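3'-5'-exonuclease (Saccharomyces cerevisiae, PDB 3E2V) probably cuts double-stranded DNA as a magnesium-dependent endonuclease and trims it from the 3' end as an exonuclease of the TatD family. Local coordinates at residues L266-C279 with I293-C307. Sequence-based numbering, arbitrary orientation.
Sequences LNLSPNIFIGVNGC and IPTERLLLETDAPWC. With MG (magnesium ion), chain E.
Strands 272-276 and 298-300 run in parallel register, their axes 4.6 Å apart at closest approach and twisted by 34°, as the last two strands of the TatD TIM barrel, joined by helix 284-291 in a beta-alpha-beta crossover. Ile274 N donates to Arg297 O, Leu299 N to Ile274 O, Val276 N to Leu299 O and Glu301 N to Val276 O. Val276 CG2 packs on Ile293 CD1 at 3.6 Å and also meets Leu298, branched aliphatic side chains suiting the greasy side facing helix 362-373. Before the strands, Arg297 bends at chi3 (73°), turning its guanidinium back to grip Ile272 O side-on with NE (3.0 Å) and NH2 (2.9 Å), in plane; Leu266 CD2 lies over the centre of one guanidinium face, while Pro270 O sits above the opposite face, offset toward its rim. At the other end Glu301 OE2 sits 3.4 Å from Gly275 CA, whose lack of a side chain lets it come this near, and accepts from ND1 of His253, a magnesium ligand it probably helps to orient. Asn277 ND2 reaches Glu301 OE1 at 2.8 Å from above the carboxylate plane. Beyond it, Asp303 OD1 binds the magnesium at 2.2 Å and accepts from Asn20 ND2, and the Cys279-Cys307 disulfide ties together the segments following the strands, SG to SG 2.1 Å with chi3 -99°.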
loop_
_atom_site.group_PDB
_atom_site.type_symbol
_atom_site.label_atom_id
_atom_site.label_comp_id
_atom_site.label_asym_id
_atom_site.label_seq_id
_atom_site.Cartn_x
_atom_site.Cartn_y
_atom_site.Cartn_z
ATOM N N LEU A 266 3.082 -8.399 -15.190
ATOM C CA LEU A 266 2.122 -7.937 -16.199
ATOM C C LEU A 266 1.451 -9.088 -16.918
ATOM O O LEU A 266 0.276 -8.985 -17.290
ATOM C CB LEU A 266 2.779 -6.990 -17.214
ATOM C CG LEU A 266 3.289 -5.666 -16.649
ATOM C CD1 LEU A 266 4.112 -4.935 -17.707
ATOM C CD2 LEU A 266 2.157 -4.760 -16.151
ATOM N N ASN A 267 2.188 -10.180 -17.092
ATOM C CA ASN A 267 1.688 -11.349 -17.811
ATOM C C ASN A 267 0.818 -12.256 -16.941
ATOM O O ASN A 267 0.069 -13.093 -17.459
ATOM C CB ASN A 267 2.862 -12.105 -18.446
ATOM C CG ASN A 267 3.446 -11.371 -19.648
ATOM O OD1 ASN A 267 2.724 -10.739 -20.424
ATOM N ND2 ASN A 267 4.761 -11.440 -19.799
ATOM N N LEU A 268 0.914 -12.098 -15.625
ATOM C CA LEU A 268 0.101 -12.882 -14.698
ATOM C C LEU A 268 -1.400 -12.664 -14.948
ATOM O O LEU A 268 -2.177 -13.625 -14.935
ATOM C CB LEU A 268 0.490 -12.534 -13.250
ATOM C CG LEU A 268 -0.347 -13.034 -12.076
ATOM C CD1 LEU A 268 -0.276 -14.563 -11.988
ATOM C CD2 LEU A 268 0.193 -12.416 -10.802
ATOM N N SER A 269 -1.789 -11.410 -15.194
ATOM C CA SER A 269 -3.193 -11.036 -15.384
ATOM C C SER A 269 -3.282 -9.635 -15.965
ATOM O O SER A 269 -2.501 -8.771 -15.588
ATOM C CB SER A 269 -3.919 -11.030 -14.039
ATOM O OG SER A 269 -5.175 -10.379 -14.133
ATOM N N PRO A 270 -4.246 -9.391 -16.865
ATOM C CA PRO A 270 -4.480 -8.036 -17.359
ATOM C C PRO A 270 -4.926 -7.100 -16.242
ATOM O O PRO A 270 -4.908 -5.883 -16.412
ATOM C CB PRO A 270 -5.608 -8.226 -18.390
ATOM C CG PRO A 270 -6.248 -9.492 -18.016
ATOM C CD PRO A 270 -5.144 -10.360 -17.513
ATOM N N ASN A 271 -5.310 -7.682 -15.104
ATOM C CA ASN A 271 -5.808 -6.905 -13.960
ATOM C C ASN A 271 -4.743 -6.597 -12.908
ATOM O O ASN A 271 -5.071 -6.089 -11.841
ATOM C CB ASN A 271 -7.009 -7.621 -13.336
ATOM C CG ASN A 271 -8.279 -7.481 -14.176
ATOM O OD1 ASN A 271 -8.436 -6.515 -14.917
ATOM N ND2 ASN A 271 -9.186 -8.447 -14.048
ATOM N N ILE A 272 -3.485 -6.901 -13.229
ATOM C CA ILE A 272 -2.334 -6.476 -12.420
ATOM C C ILE A 272 -2.049 -5.006 -12.707
ATOM O O ILE A 272 -1.963 -4.586 -13.872
ATOM C CB ILE A 272 -1.095 -7.336 -12.735
ATOM C CG1 ILE A 272 -1.168 -8.664 -11.977
ATOM C CG2 ILE A 272 0.233 -6.587 -12.408
ATOM C CD1 ILE A 272 -0.825 -8.577 -10.487
ATOM N N PHE A 273 -1.921 -4.234 -11.629
ATOM C CA PHE A 273 -1.496 -2.837 -11.698
ATOM C C PHE A 273 -0.220 -2.691 -10.897
ATOM O O PHE A 273 0.011 -3.460 -9.960
ATOM C CB PHE A 273 -2.573 -1.905 -11.124
ATOM C CG PHE A 273 -3.798 -1.838 -11.960
ATOM C CD1 PHE A 273 -3.995 -0.766 -12.818
ATOM C CD2 PHE A 273 -4.723 -2.864 -11.916
ATOM C CE1 PHE A 273 -5.113 -0.712 -13.631
ATOM C CE2 PHE A 273 -5.855 -2.837 -12.723
ATOM C CZ PHE A 273 -6.044 -1.765 -13.589
ATOM N N ILE A 274 0.572 -1.671 -11.232
ATOM C CA ILE A 274 1.891 -1.478 -10.622
ATOM C C ILE A 274 1.927 -0.124 -9.933
ATOM O O ILE A 274 1.746 0.919 -10.576
ATOM C CB ILE A 274 3.017 -1.532 -11.680
ATOM C CG1 ILE A 274 2.937 -2.812 -12.546
ATOM C CG2 ILE A 274 4.365 -1.373 -11.009
ATOM C CD1 ILE A 274 3.151 -4.157 -11.804
ATOM N N GLY A 275 2.129 -0.143 -8.614
ATOM C CA GLY A 275 2.275 1.090 -7.832
ATOM C C GLY A 275 3.694 1.636 -7.892
ATOM O O GLY A 275 4.673 0.901 -7.696
ATOM N N VAL A 276 3.788 2.940 -8.159
ATOM C CA VAL A 276 5.062 3.629 -8.336
ATOM C C VAL A 276 5.146 4.794 -7.351
ATOM O O VAL A 276 4.290 5.679 -7.335
ATOM C CB VAL A 276 5.179 4.148 -9.784
ATOM C CG1 VAL A 276 6.417 5.056 -9.983
ATOM C CG2 VAL A 276 5.220 2.976 -10.759
ATOM N N ASN A 277 6.178 4.758 -6.509
ATOM C CA ASN A 277 6.466 5.833 -5.578
ATOM C C ASN A 277 7.934 6.250 -5.729
ATOM O O ASN A 277 8.624 5.792 -6.638
ATOM C CB ASN A 277 6.167 5.382 -4.138
ATOM C CG ASN A 277 6.958 4.142 -3.729
ATOM O OD1 ASN A 277 8.147 4.011 -4.039
ATOM N ND2 ASN A 277 6.317 3.246 -3.002
ATOM N N GLY A 278 8.423 7.098 -4.830
ATOM C CA GLY A 278 9.799 7.580 -4.943
ATOM C C GLY A 278 10.822 6.470 -4.870
ATOM O O GLY A 278 11.872 6.563 -5.509
ATOM N N CYS A 279 10.539 5.415 -4.109
ATOM C CA CYS A 279 11.463 4.275 -4.028
ATOM C C CYS A 279 11.577 3.522 -5.366
ATOM O O CYS A 279 12.620 2.928 -5.666
ATOM C CB CYS A 279 11.069 3.320 -2.891
ATOM S SG CYS A 279 11.312 3.993 -1.228
ATOM N N ILE A 293 6.217 0.169 -17.838
ATOM C CA ILE A 293 4.881 -0.087 -17.286
ATOM C C ILE A 293 3.816 0.556 -18.189
ATOM O O ILE A 293 3.857 1.766 -18.419
ATOM C CB ILE A 293 4.713 0.507 -15.870
ATOM C CG1 ILE A 293 5.786 -0.019 -14.906
ATOM C CG2 ILE A 293 3.307 0.173 -15.333
ATOM C CD1 ILE A 293 5.898 0.793 -13.599
ATOM N N PRO A 294 2.850 -0.231 -18.695
ATOM C CA PRO A 294 1.795 0.416 -19.499
ATOM C C PRO A 294 1.131 1.540 -18.709
ATOM O O PRO A 294 0.764 1.360 -17.541
ATOM C CB PRO A 294 0.808 -0.719 -19.756
ATOM C CG PRO A 294 1.695 -1.978 -19.732
ATOM C CD PRO A 294 2.646 -1.690 -18.586
ATOM N N THR A 295 0.998 2.708 -19.336
ATOM C CA THR A 295 0.598 3.905 -18.600
ATOM C C THR A 295 -0.739 3.751 -17.865
ATOM O O THR A 295 -0.879 4.233 -16.736
ATOM C CB THR A 295 0.629 5.131 -19.533
ATOM O OG1 THR A 295 1.974 5.303 -19.992
ATOM C CG2 THR A 295 0.158 6.401 -18.809
ATOM N N GLU A 296 -1.704 3.069 -18.477
ATOM C CA GLU A 296 -2.991 2.845 -17.820
ATOM C C GLU A 296 -2.965 1.765 -16.728
ATOM O O GLU A 296 -3.977 1.532 -16.056
ATOM C CB GLU A 296 -4.076 2.547 -18.864
ATOM C CG GLU A 296 -4.187 1.089 -19.288
ATOM C CD GLU A 296 -3.148 0.621 -20.293
ATOM O OE1 GLU A 296 -2.175 1.346 -20.577
ATOM O OE2 GLU A 296 -3.329 -0.503 -20.830
ATOM N N ARG A 297 -1.810 1.125 -16.551
ATOM C CA ARG A 297 -1.671 0.130 -15.493
ATOM C C ARG A 297 -0.768 0.604 -14.363
ATOM O O ARG A 297 -0.447 -0.162 -13.454
ATOM C CB ARG A 297 -1.207 -1.194 -16.088
ATOM C CG ARG A 297 -2.311 -1.782 -17.011
ATOM C CD ARG A 297 -1.870 -2.995 -17.743
ATOM N NE ARG A 297 -1.785 -4.114 -16.819
ATOM C CZ ARG A 297 -1.353 -5.323 -17.139
ATOM N NH1 ARG A 297 -0.948 -5.610 -18.384
ATOM N NH2 ARG A 297 -1.315 -6.249 -16.203
ATOM N N LEU A 298 -0.411 1.884 -14.409
ATOM C CA LEU A 298 0.501 2.503 -13.442
ATOM C C LEU A 298 -0.328 3.309 -12.457
ATOM O O LEU A 298 -1.167 4.123 -12.860
ATOM C CB LEU A 298 1.464 3.432 -14.204
ATOM C CG LEU A 298 2.654 4.040 -13.448
ATOM C CD1 LEU A 298 3.773 4.235 -14.470
ATOM C CD2 LEU A 298 2.307 5.356 -12.747
ATOM N N LEU A 299 -0.088 3.092 -11.162
ATOM C CA LEU A 299 -0.739 3.887 -10.119
ATOM C C LEU A 299 0.310 4.635 -9.323
ATOM O O LEU A 299 1.432 4.157 -9.177
ATOM C CB LEU A 299 -1.552 2.991 -9.178
ATOM C CG LEU A 299 -2.541 2.066 -9.891
ATOM C CD1 LEU A 299 -3.234 1.203 -8.857
ATOM C CD2 LEU A 299 -3.572 2.841 -10.735
ATOM N N LEU A 300 -0.044 5.826 -8.841
ATOM C CA LEU A 300 0.919 6.670 -8.129
ATOM C C LEU A 300 0.689 6.598 -6.626
ATOM O O LEU A 300 -0.451 6.469 -6.152
ATOM C CB LEU A 300 0.762 8.125 -8.588
ATOM C CG LEU A 300 1.034 8.405 -10.062
ATOM C CD1 LEU A 300 0.655 9.853 -10.418
ATOM C CD2 LEU A 300 2.507 8.164 -10.309
ATOM N N GLU A 301 1.781 6.722 -5.875
ATOM C CA GLU A 301 1.741 6.661 -4.416
ATOM C C GLU A 301 2.973 7.328 -3.881
ATOM O O GLU A 301 3.972 7.478 -4.606
ATOM C CB GLU A 301 1.696 5.216 -3.894
ATOM C CG GLU A 301 2.379 4.210 -4.810
ATOM C CD GLU A 301 2.781 2.931 -4.082
ATOM O OE1 GLU A 301 3.482 3.028 -3.056
ATOM O OE2 GLU A 301 2.415 1.845 -4.554
ATOM N N THR A 302 2.905 7.748 -2.618
ATOM C CA THR A 302 4.095 8.310 -1.965
ATOM C C THR A 302 4.804 7.318 -1.050
ATOM O O THR A 302 6.028 7.391 -0.865
ATOM C CB THR A 302 3.797 9.569 -1.105
ATOM O OG1 THR A 302 2.848 9.252 -0.069
ATOM C CG2 THR A 302 3.330 10.742 -1.960
ATOM N N ASP A 303 4.053 6.382 -0.460
ATOM C CA ASP A 303 4.569 5.547 0.649
ATOM C C ASP A 303 4.968 6.399 1.852
ATOM O O ASP A 303 5.730 5.935 2.717
ATOM C CB ASP A 303 5.721 4.623 0.202
ATOM C CG ASP A 303 5.799 3.365 1.035
ATOM O OD1 ASP A 303 4.724 2.820 1.395
ATOM O OD2 ASP A 303 6.933 2.914 1.327
ATOM N N ALA A 304 4.426 7.618 1.926
ATOM C CA ALA A 304 4.771 8.512 3.049
ATOM C C ALA A 304 4.557 7.764 4.385
ATOM O O ALA A 304 3.565 7.039 4.550
ATOM C CB ALA A 304 3.948 9.746 2.988
ATOM N N PRO A 305 5.469 7.918 5.350
ATOM C CA PRO A 305 6.573 8.877 5.410
ATOM C C PRO A 305 7.867 8.450 4.725
ATOM O O PRO A 305 8.871 9.162 4.840
ATOM C CB PRO A 305 6.822 8.989 6.912
ATOM C CG PRO A 305 6.620 7.573 7.386
ATOM C CD PRO A 305 5.412 7.072 6.568
ATOM N N TRP A 306 7.854 7.297 4.063
ATOM C CA TRP A 306 9.021 6.747 3.371
ATOM C C TRP A 306 9.116 7.265 1.944
ATOM O O TRP A 306 8.229 7.984 1.466
ATOM C CB TRP A 306 8.905 5.217 3.339
ATOM C CG TRP A 306 8.468 4.662 4.665
ATOM C CD1 TRP A 306 7.282 4.031 4.951
ATOM C CD2 TRP A 306 9.202 4.713 5.887
ATOM N NE1 TRP A 306 7.244 3.681 6.278
ATOM C CE2 TRP A 306 8.406 4.087 6.879
ATOM C CE3 TRP A 306 10.462 5.220 6.244
ATOM C CZ2 TRP A 306 8.829 3.961 8.212
ATOM C CZ3 TRP A 306 10.885 5.090 7.571
ATOM C CH2 TRP A 306 10.066 4.464 8.535
ATOM N N CYS A 307 10.225 6.927 1.285
ATOM C CA CYS A 307 10.375 7.115 -0.161
ATOM C C CYS A 307 10.436 8.563 -0.637
ATOM O O CYS A 307 10.007 8.886 -1.755
ATOM C CB CYS A 307 9.313 6.316 -0.921
ATOM S SG CYS A 307 9.408 4.521 -0.612
HETATM MG MG MG E . 4.645 0.597 1.725
HETATM O O HOH W 1 7.459 8.770 -2.701
HETATM O O HOH W 2 5.589 0.944 3.525
HETATM O O HOH W 3 6.459 0.181 0.962
HETATM O O HOH W 4 2.891 0.766 2.787
HETATM O O HOH W 5 4.810 -1.944 2.129
#